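Local coordinates for dipeptidase AC. Metallo peptidase. MEROPS family M19 (Rhodobacter sphaeroides, PDB 3LY0), which probably hydrolyses dipeptides as a zinc-dependent M19 metallopeptidase and is captured here with a phosphinate mimic of L-Ala-D-Ala bound beside two zinc ions, at residues Leu213-Lys216 against Gly217-Val221; Arg195-Val198 against Ala199-Arg203; His152-His155 against Ser156-Leu159. All blocks are in the same frame, centred on the assembly; numbering follows the deposited sequence.

Overall arrangement
Along the chain, contacts 3, 2 and 1 lie at the end of, within and at the start of three successive helices of this TIM-barrel-clan protein. Contact 2, on helix 192-204, is the middle one: its centre lies about 14 Å from each of the others, and the centres of contacts 1 and 3 are about 25 Å apart. Val198 CG2 packs on Val221 CG2 of contact 1 at 4.1 Å, while Glu200 and Arg203 lie against His152 of contact 3. Contact 1 follows directly on the zinc ligand His212, with the Leu213 side chain about 11 Å from a zinc ion and from the phosphinate; that of Leu159 in contact 3 is about 13 Å from a zinc ion.

Contact 1 (Leu213-Lys216 against Gly217-Val221); sequences LNEK and GFDDV
Asn214 caps the first turn of helix 215-224: its OD1 accepts the backbone N-H of Gly217 at 2.8 Å, and the donor lies nearly in line with the side-chain C=O (171°). The side chain bends over the first turn, with CG between the backbone N and the carbonyl carbon (chi1 69°). The amide's other end is held too, ND2 donating to Glu188 O. The same residue's backbone O takes Phe218 N, also at 2.8 Å.

The tight side is where Leu213 lies along Gly217. Its CD2 comes within 3.4 Å of Gly217 C and reaches on to Val221 CG2 at 3.7 Å. Glycine makes this possible, since a CB at 217 would clash with Leu213 CD1. Phe218 packs its ring against Met253 and Ile254 of helix 248-256.

The looser side is polar. Water 1 donates to Lys216 O (2.9 Å) and Asp220 OD1 (3.0 Å), joining two residues of one turn. Lys216, exposed, sends NZ to Asp185, and Asp220 OD2 accepts from Leu190 N. Glu215 and Asp219, like charges near each other, are both paired with Arg249 in salt bridges. An asparagine N-cap, with Leu213 packed on Gly217 in the first turn, thus starts the helix that begins three residues after the zinc ligand His212.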
ATOM      1  N   LEU A 213       5.652   0.121  -9.420  1.00  9.98           N
ATOM      2  CA  LEU A 213       6.575   0.697 -10.391  1.00  9.31           C
ATOM      3  C   LEU A 213       7.529  -0.395 -10.861  1.00 10.85           C
ATOM      4  O   LEU A 213       7.977  -1.210 -10.066  1.00 11.10           O
ATOM      5  CB  LEU A 213       7.339   1.854  -9.756  1.00 12.11           C
ATOM      6  CG  LEU A 213       8.146   2.759 -10.693  1.00 10.87           C
ATOM      7  CD1 LEU A 213       7.292   3.360 -11.813  1.00 12.13           C
ATOM      8  CD2 LEU A 213       8.806   3.850  -9.883  1.00 13.49           C
ATOM      9  N   ASN A 214       7.810  -0.425 -12.160  1.00 11.03           N
ATOM     10  CA  ASN A 214       8.752  -1.408 -12.677  1.00 10.83           C
ATOM     11  C   ASN A 214      10.192  -1.053 -12.300  1.00 10.83           C
ATOM     12  O   ASN A 214      10.458  -0.021 -11.677  1.00 11.63           O
ATOM     13  CB  ASN A 214       8.556  -1.635 -14.183  1.00 11.14           C
ATOM     14  CG  ASN A 214       8.965  -0.436 -15.038  1.00 10.24           C
ATOM     15  OD1 ASN A 214       9.701   0.458 -14.603  1.00 11.95           O
ATOM     16  ND2 ASN A 214       8.490  -0.436 -16.291  1.00 11.68           N
ATOM     17  N   GLU A 215      11.123  -1.930 -12.650  1.00 10.69           N
ATOM     18  CA  GLU A 215      12.480  -1.787 -12.143  1.00 11.97           C
ATOM     19  C   GLU A 215      13.191  -0.554 -12.710  1.00 11.22           C
ATOM     20  O   GLU A 215      13.935   0.138 -12.004  1.00 11.62           O
ATOM     21  CB  GLU A 215      13.295  -3.054 -12.414  1.00 11.88           C
ATOM     22  CG  GLU A 215      14.627  -3.071 -11.674  1.00 13.93           C
ATOM     23  CD  GLU A 215      15.303  -4.428 -11.658  1.00 17.07           C
ATOM     24  OE1 GLU A 215      14.684  -5.420 -12.074  1.00 18.51           O
ATOM     25  OE2 GLU A 215      16.461  -4.489 -11.204  1.00 21.00           O
ATOM     26  N   LYS A 216      12.959  -0.266 -13.985  1.00 12.14           N
ATOM     27  CA  LYS A 216      13.587   0.913 -14.574  1.00 12.64           C
ATOM     28  C   LYS A 216      13.040   2.185 -13.938  1.00 13.07           C
ATOM     29  O   LYS A 216      13.797   3.111 -13.659  1.00 13.33           O
ATOM     30  CB  LYS A 216      13.430   0.947 -16.095  1.00 14.63           C
ATOM     31  CG  LYS A 216      14.261  -0.116 -16.804  1.00 14.29           C
ATOM     32  CD  LYS A 216      14.217   0.055 -18.321  1.00 21.72           C
ATOM     33  CE  LYS A 216      14.914  -1.100 -19.043  1.00 25.28           C
ATOM     34  NZ  LYS A 216      14.035  -2.299 -19.197  1.00 25.15           N
ATOM     35  N   GLY A 217      11.735   2.214 -13.683  1.00 11.80           N
ATOM     36  CA  GLY A 217      11.140   3.372 -13.031  1.00 10.90           C
ATOM     37  C   GLY A 217      11.673   3.506 -11.614  1.00 10.44           C
ATOM     38  O   GLY A 217      11.964   4.610 -11.140  1.00 11.73           O
ATOM     39  N   PHE A 218      11.809   2.363 -10.937  1.00 10.88           N
ATOM     40  CA  PHE A 218      12.379   2.321  -9.600  1.00 11.58           C
ATOM     41  C   PHE A 218      13.787   2.922  -9.606  1.00 11.35           C
ATOM     42  O   PHE A 218      14.130   3.744  -8.759  1.00 11.85           O
ATOM     43  CB  PHE A 218      12.402   0.864  -9.116  1.00 11.77           C
ATOM     44  CG  PHE A 218      13.081   0.659  -7.787  1.00 11.36           C
ATOM     45  CD1 PHE A 218      12.336   0.474  -6.633  1.00 13.05           C
ATOM     46  CD2 PHE A 218      14.470   0.631  -7.699  1.00 16.01           C
ATOM     47  CE1 PHE A 218      12.968   0.267  -5.403  1.00 14.94           C
ATOM     48  CE2 PHE A 218      15.106   0.429  -6.476  1.00 17.33           C
ATOM     49  CZ  PHE A 218      14.359   0.254  -5.332  1.00 15.88           C
ATOM     50  N   ASP A 219      14.606   2.505 -10.568  1.00 12.11           N
ATOM     51  CA  ASP A 219      15.962   3.039 -10.664  1.00 15.28           C
ATOM     52  C   ASP A 219      15.966   4.558 -10.860  1.00 14.93           C
ATOM     53  O   ASP A 219      16.815   5.257 -10.311  1.00 15.28           O
ATOM     54  CB  ASP A 219      16.734   2.361 -11.799  1.00 14.08           C
ATOM     55  CG  ASP A 219      17.113   0.923 -11.482  1.00 18.36           C
ATOM     56  OD1 ASP A 219      17.076   0.531 -10.296  1.00 18.60           O
ATOM     57  OD2 ASP A 219      17.454   0.185 -12.426  1.00 21.21           O
ATOM     58  N   ASP A 220      15.022   5.053 -11.652  1.00 13.37           N
ATOM     59  CA  ASP A 220      14.881   6.487 -11.886  1.00 13.66           C
ATOM     60  C   ASP A 220      14.554   7.228 -10.592  1.00 14.47           C
ATOM     61  O   ASP A 220      15.160   8.248 -10.273  1.00 14.68           O
ATOM     62  CB  ASP A 220      13.805   6.753 -12.941  1.00 16.15           C
ATOM     63  CG  ASP A 220      14.258   6.395 -14.349  1.00 16.01           C
ATOM     64  OD1 ASP A 220      15.488   6.303 -14.591  1.00 19.92           O
ATOM     65  OD2 ASP A 220      13.384   6.196 -15.218  1.00 15.79           O
ATOM     66  N   VAL A 221      13.607   6.701  -9.819  1.00 14.76           N
ATOM     67  CA  VAL A 221      13.270   7.341  -8.558  1.00 14.79           C
ATOM     68  C   VAL A 221      14.458   7.290  -7.597  1.00 11.67           C
ATOM     69  O   VAL A 221      14.761   8.269  -6.915  1.00 12.76           O
ATOM     70  CB  VAL A 221      12.026   6.717  -7.906  1.00 12.53           C
ATOM     71  CG1 VAL A 221      11.724   7.418  -6.586  1.00 14.45           C
ATOM     72  CG2 VAL A 221      10.846   6.806  -8.853  1.00 13.44           C
TER
HETATM   73  O   HOH W   1      16.085   3.474 -15.431  1.00 24.49           O

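Contact 2 (Arg195-Val198 against Ala199-Arg203); sequences RRLV and AECNR
Val198 lies alongside Asn202 one turn further on, the two side chains pointing the same way, with CG1 of the valine 4.1 Å from OD1 of the asparagine. The asparagine amide is engaged beyond the helix, OD1 accepting from Asp226 N and ND2 bonding to Ser225 OG, while Val198 itself packs on Val221 and Leu224 of helix 215-224. On another face, Leu197 CD1 meets Cys201 SG at 4.0 Å; both residues are buried, and the leucine continues onto Leu151 of helix 149-157. Backbone bonds from residue i+4 to i run beneath these pairs, as from Asn202 N to Val198 O at 3.0 Å.

The flank facing His152 of helix 149-157 is ionic. Glu200 bends at chi2 (64°) and offers OE1 to Arg203, which grips that single oxygen side-on, NH1 at 2.8 Å and NE at 3.1 Å. OE1 lies close to the guanidinium plane and is met by NH1 nearly along its C-O axis, but by NE from above the carboxylate plane. Arg196 has its own salt bridge, to Glu192. The two N-H donors on OE1 would be expected to keep Glu200 ionised and to fix it against Arg203.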
ATOM      1  N   ARG A 195       9.646  12.324 -14.209  1.00 13.61           N
ATOM      2  CA  ARG A 195      10.796  12.930 -13.562  1.00 13.97           C
ATOM      3  C   ARG A 195      10.390  14.242 -12.891  1.00 13.21           C
ATOM      4  O   ARG A 195      10.780  14.510 -11.756  1.00 14.60           O
ATOM      5  CB  ARG A 195      11.940  13.129 -14.571  1.00 16.85           C
ATOM      6  CG  ARG A 195      12.446  11.806 -15.133  1.00 18.67           C
ATOM      7  CD  ARG A 195      13.778  11.935 -15.870  1.00 24.47           C
ATOM      8  NE  ARG A 195      13.656  12.605 -17.163  1.00 29.22           N
ATOM      9  CZ  ARG A 195      13.298  12.003 -18.297  1.00 26.08           C
ATOM     10  NH1 ARG A 195      13.011  10.707 -18.309  1.00 25.69           N
ATOM     11  NH2 ARG A 195      13.223  12.702 -19.425  1.00 27.85           N
ATOM     12  N   ARG A 196       9.589  15.056 -13.579  1.00 13.82           N
ATOM     13  CA  ARG A 196       9.071  16.271 -12.958  1.00 14.77           C
ATOM     14  C   ARG A 196       8.183  15.976 -11.748  1.00 12.37           C
ATOM     15  O   ARG A 196       8.220  16.701 -10.752  1.00 13.12           O
ATOM     16  CB  ARG A 196       8.340  17.148 -13.977  1.00 14.85           C
ATOM     17  CG  ARG A 196       9.280  17.830 -14.966  1.00 17.36           C
ATOM     18  CD  ARG A 196       8.539  18.794 -15.894  1.00 20.46           C
ATOM     19  NE  ARG A 196       7.700  18.101 -16.865  1.00 20.05           N
ATOM     20  CZ  ARG A 196       6.374  18.036 -16.787  1.00 19.04           C
ATOM     21  NH1 ARG A 196       5.740  18.623 -15.780  1.00 19.77           N
ATOM     22  NH2 ARG A 196       5.684  17.388 -17.712  1.00 17.12           N
ATOM     23  N   LEU A 197       7.392  14.911 -11.844  1.00 12.95           N
ATOM     24  CA  LEU A 197       6.549  14.478 -10.728  1.00 11.65           C
ATOM     25  C   LEU A 197       7.365  14.121  -9.481  1.00 11.68           C
ATOM     26  O   LEU A 197       7.004  14.497  -8.366  1.00 11.28           O
ATOM     27  CB  LEU A 197       5.662  13.307 -11.149  1.00  9.63           C
ATOM     28  CG  LEU A 197       4.757  12.734 -10.059  1.00 10.01           C
ATOM     29  CD1 LEU A 197       3.665  13.727  -9.666  1.00 12.94           C
ATOM     30  CD2 LEU A 197       4.145  11.448 -10.544  1.00 11.42           C
ATOM     31  N   VAL A 198       8.470  13.403  -9.668  1.00 12.12           N
ATOM     32  CA  VAL A 198       9.351  13.097  -8.546  1.00 12.38           C
ATOM     33  C   VAL A 198       9.864  14.376  -7.894  1.00 12.21           C
ATOM     34  O   VAL A 198       9.818  14.528  -6.681  1.00 12.57           O
ATOM     35  CB  VAL A 198      10.545  12.210  -8.985  1.00 13.65           C
ATOM     36  CG1 VAL A 198      11.590  12.110  -7.876  1.00 12.78           C
ATOM     37  CG2 VAL A 198      10.056  10.835  -9.396  1.00 14.98           C
ATOM     38  N   ALA A 199      10.344  15.304  -8.717  1.00 12.70           N
ATOM     39  CA  ALA A 199      10.890  16.548  -8.201  1.00 15.70           C
ATOM     40  C   ALA A 199       9.841  17.348  -7.424  1.00 11.40           C
ATOM     41  O   ALA A 199      10.133  17.899  -6.368  1.00 13.33           O
ATOM     42  CB  ALA A 199      11.469  17.382  -9.339  1.00 15.63           C
ATOM     43  N   GLU A 200       8.618  17.393  -7.952  1.00 13.11           N
ATOM     44  CA  GLU A 200       7.558  18.185  -7.339  1.00 13.06           C
ATOM     45  C   GLU A 200       7.054  17.538  -6.057  1.00 11.36           C
ATOM     46  O   GLU A 200       6.757  18.231  -5.081  1.00 12.90           O
ATOM     47  CB  GLU A 200       6.404  18.415  -8.311  1.00 13.75           C
ATOM     48  CG  GLU A 200       5.521  19.584  -7.929  1.00 14.23           C
ATOM     49  CD  GLU A 200       6.271  20.899  -7.980  1.00 24.39           C
ATOM     50  OE1 GLU A 200       5.920  21.818  -7.213  1.00 32.15           O
ATOM     51  OE2 GLU A 200       7.217  21.004  -8.790  1.00 26.48           O
ATOM     52  N   CYS A 201       6.985  16.207  -6.046  1.00 11.39           N
ATOM     53  CA  CYS A 201       6.614  15.518  -4.805  1.00 12.24           C
ATOM     54  C   CYS A 201       7.662  15.754  -3.723  1.00 11.69           C
ATOM     55  O   CYS A 201       7.323  15.975  -2.558  1.00 12.11           O
ATOM     56  CB  CYS A 201       6.392  14.021  -5.016  1.00 10.64           C
ATOM     57  SG  CYS A 201       4.847  13.618  -5.858  1.00 12.30           S
ATOM     58  N   ASN A 202       8.941  15.701  -4.100  1.00 11.42           N
ATOM     59  CA  ASN A 202       9.995  16.033  -3.144  1.00 12.07           C
ATOM     60  C   ASN A 202       9.821  17.447  -2.577  1.00 13.89           C
ATOM     61  O   ASN A 202       9.967  17.672  -1.380  1.00 14.17           O
ATOM     62  CB  ASN A 202      11.379  15.943  -3.792  1.00 15.05           C
ATOM     63  CG  ASN A 202      11.876  14.502  -3.992  1.00 13.58           C
ATOM     64  OD1 ASN A 202      12.882  14.298  -4.663  1.00 14.58           O
ATOM     65  ND2 ASN A 202      11.200  13.515  -3.394  1.00 14.32           N
ATOM     66  N   ARG A 203       9.523  18.403  -3.451  1.00 14.04           N
ATOM     67  CA  ARG A 203       9.381  19.786  -3.009  1.00 16.55           C
ATOM     68  C   ARG A 203       8.180  19.958  -2.084  1.00 13.97           C
ATOM     69  O   ARG A 203       8.258  20.654  -1.073  1.00 17.10           O
ATOM     70  CB  ARG A 203       9.275  20.727  -4.209  1.00 17.10           C
ATOM     71  CG  ARG A 203       9.639  22.165  -3.867  1.00 24.63           C
ATOM     72  CD  ARG A 203       9.487  23.079  -5.072  1.00 25.21           C
ATOM     73  NE  ARG A 203       8.096  23.152  -5.510  1.00 24.80           N
ATOM     74  CZ  ARG A 203       7.153  23.847  -4.881  1.00 25.95           C
ATOM     75  NH1 ARG A 203       5.909  23.857  -5.345  1.00 28.96           N
ATOM     76  NH2 ARG A 203       7.450  24.527  -3.780  1.00 31.46           N
TER
HETATM   77  O   HOH W   2       8.899  19.378 -11.151  1.00 22.40           O

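Contact 3 (His152-His155 against Ser156-Leu159); sequences HLFH and SLGL
Leu157 lies side by side with Phe154, its CD1 4.1 Å from the ring atom CD1 of the phenylalanine and approaching obliquely. Its CG is wedged between the backbone N and the carbonyl carbon (chi1 58°), which carries the isobutyl group back over the preceding turn, where CD1 also comes to 3.4 Å from Phe154 O. The Phe154 ring runs toward Met138 of strand 132-139. The CB of the phenylalanine is left for Leu159, whose CD2 packs on it at 3.8 Å after the chain has turned. With an alanine in place of Leu157, the Phe154 ring around CD1 and Met136 would probably lose an apolar neighbour, leaving a gap beside the last turn.

Ser156 turns OG back along the helix, anti to its carbonyl carbon (chi1 -72°), and donates to His152 O at 3.0 Å. Ser156 N reaches the same oxygen from the opposite face of its carbonyl plane, so two donors grip it. Water 3 donates to OG and lies in the plane of the His155 ring at its edge, 3.1 Å from ND1.

The helix closes in a Schellman motif at Gly158, with positive phi (127°), as the chain enters strand 159-163 and completes a beta-alpha-beta unit. Gly158 N binds His155 O and, weakly, Phe154 O, while Leu159 N donates to Phe154 O at 2.9 Å. The turn's own N-H groups thus satisfy two carbonyls at the helix end that the regular i+4 pattern would leave weakly bonded or without a partner.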
ATOM      1  N   HIS A 152      -0.890  19.936  -6.998  1.00 10.94           N
ATOM      2  CA  HIS A 152      -1.006  20.993  -6.009  1.00 11.31           C
ATOM      3  C   HIS A 152      -2.403  21.040  -5.416  1.00 11.14           C
ATOM      4  O   HIS A 152      -2.562  21.243  -4.215  1.00 12.17           O
ATOM      5  CB  HIS A 152      -0.604  22.334  -6.621  1.00 11.95           C
ATOM      6  CG  HIS A 152       0.804  22.345  -7.115  1.00 12.53           C
ATOM      7  ND1 HIS A 152       1.868  22.687  -6.311  1.00 14.38           N
ATOM      8  CD2 HIS A 152       1.328  22.011  -8.319  1.00 16.22           C
ATOM      9  CE1 HIS A 152       2.988  22.578  -7.005  1.00 12.99           C
ATOM     10  NE2 HIS A 152       2.689  22.178  -8.225  1.00 16.86           N
ATOM     11  N   LEU A 153      -3.416  20.834  -6.251  1.00 11.17           N
ATOM     12  CA  LEU A 153      -4.788  20.779  -5.759  1.00 12.52           C
ATOM     13  C   LEU A 153      -4.976  19.650  -4.753  1.00 10.54           C
ATOM     14  O   LEU A 153      -5.469  19.876  -3.647  1.00 11.79           O
ATOM     15  CB  LEU A 153      -5.771  20.598  -6.911  1.00 11.52           C
ATOM     16  CG  LEU A 153      -5.916  21.785  -7.858  1.00 11.28           C
ATOM     17  CD1 LEU A 153      -6.851  21.401  -8.986  1.00 13.15           C
ATOM     18  CD2 LEU A 153      -6.463  22.984  -7.114  1.00 14.44           C
ATOM     19  N   PHE A 154      -4.569  18.439  -5.123  1.00 11.49           N
ATOM     20  CA  PHE A 154      -4.748  17.306  -4.223  1.00 10.63           C
ATOM     21  C   PHE A 154      -3.944  17.490  -2.943  1.00 11.76           C
ATOM     22  O   PHE A 154      -4.416  17.155  -1.865  1.00 10.76           O
ATOM     23  CB  PHE A 154      -4.414  15.978  -4.926  1.00 11.96           C
ATOM     24  CG  PHE A 154      -5.565  15.404  -5.712  1.00 14.06           C
ATOM     25  CD1 PHE A 154      -6.571  14.691  -5.070  1.00 15.45           C
ATOM     26  CD2 PHE A 154      -5.637  15.561  -7.093  1.00 13.99           C
ATOM     27  CE1 PHE A 154      -7.636  14.155  -5.783  1.00 15.78           C
ATOM     28  CE2 PHE A 154      -6.700  15.030  -7.821  1.00 15.32           C
ATOM     29  CZ  PHE A 154      -7.703  14.326  -7.158  1.00 17.77           C
ATOM     30  N   HIS A 155      -2.735  18.025  -3.053  1.00 10.71           N
ATOM     31  CA  HIS A 155      -1.933  18.293  -1.870  1.00 11.94           C
ATOM     32  C   HIS A 155      -2.662  19.252  -0.926  1.00 12.07           C
ATOM     33  O   HIS A 155      -2.667  19.054   0.297  1.00 11.36           O
ATOM     34  CB  HIS A 155      -0.583  18.876  -2.268  1.00 12.26           C
ATOM     35  CG  HIS A 155       0.291  19.183  -1.099  1.00 12.00           C
ATOM     36  ND1 HIS A 155       0.420  20.457  -0.586  1.00 17.17           N
ATOM     37  CD2 HIS A 155       1.052  18.380  -0.318  1.00 13.45           C
ATOM     38  CE1 HIS A 155       1.242  20.427   0.450  1.00 19.04           C
ATOM     39  NE2 HIS A 155       1.640  19.180   0.632  1.00 15.28           N
ATOM     40  N   SER A 156      -3.281  20.275  -1.499  1.00 12.12           N
ATOM     41  CA  SER A 156      -3.982  21.279  -0.716  1.00 12.95           C
ATOM     42  C   SER A 156      -5.120  20.677   0.082  1.00 16.35           C
ATOM     43  O   SER A 156      -5.417  21.138   1.188  1.00 19.73           O
ATOM     44  CB  SER A 156      -4.512  22.370  -1.633  1.00 14.90           C
ATOM     45  OG  SER A 156      -3.449  23.172  -2.110  1.00 24.66           O
ATOM     46  N   LEU A 157      -5.766  19.656  -0.466  1.00 14.18           N
ATOM     47  CA  LEU A 157      -6.878  19.037   0.241  1.00 14.57           C
ATOM     48  C   LEU A 157      -6.502  17.812   1.084  1.00 14.87           C
ATOM     49  O   LEU A 157      -7.374  17.182   1.690  1.00 17.15           O
ATOM     50  CB  LEU A 157      -8.058  18.766  -0.702  1.00 16.17           C
ATOM     51  CG  LEU A 157      -7.823  17.890  -1.927  1.00 15.64           C
ATOM     52  CD1 LEU A 157      -7.706  16.437  -1.512  1.00 17.04           C
ATOM     53  CD2 LEU A 157      -8.981  18.053  -2.884  1.00 22.14           C
ATOM     54  N   GLY A 158      -5.210  17.485   1.139  1.00 11.81           N
ATOM     55  CA  GLY A 158      -4.728  16.509   2.101  1.00 12.69           C
ATOM     56  C   GLY A 158      -3.903  15.354   1.567  1.00 10.74           C
ATOM     57  O   GLY A 158      -3.477  14.501   2.337  1.00 11.05           O
ATOM     58  N   LEU A 159      -3.669  15.304   0.263  1.00 10.71           N
ATOM     59  CA  LEU A 159      -2.879  14.201  -0.282  1.00 10.66           C
ATOM     60  C   LEU A 159      -1.459  14.257   0.272  1.00 10.91           C
ATOM     61  O   LEU A 159      -0.799  15.305   0.179  1.00 10.45           O
ATOM     62  CB  LEU A 159      -2.842  14.274  -1.804  1.00 10.42           C
ATOM     63  CG  LEU A 159      -2.069  13.123  -2.454  1.00  9.50           C
ATOM     64  CD1 LEU A 159      -2.883  11.837  -2.378  1.00 10.92           C
ATOM     65  CD2 LEU A 159      -1.734  13.472  -3.894  1.00 12.35           C
TER
HETATM   66  O   HOH W   3      -0.496  22.967  -2.115  1.00 29.35           O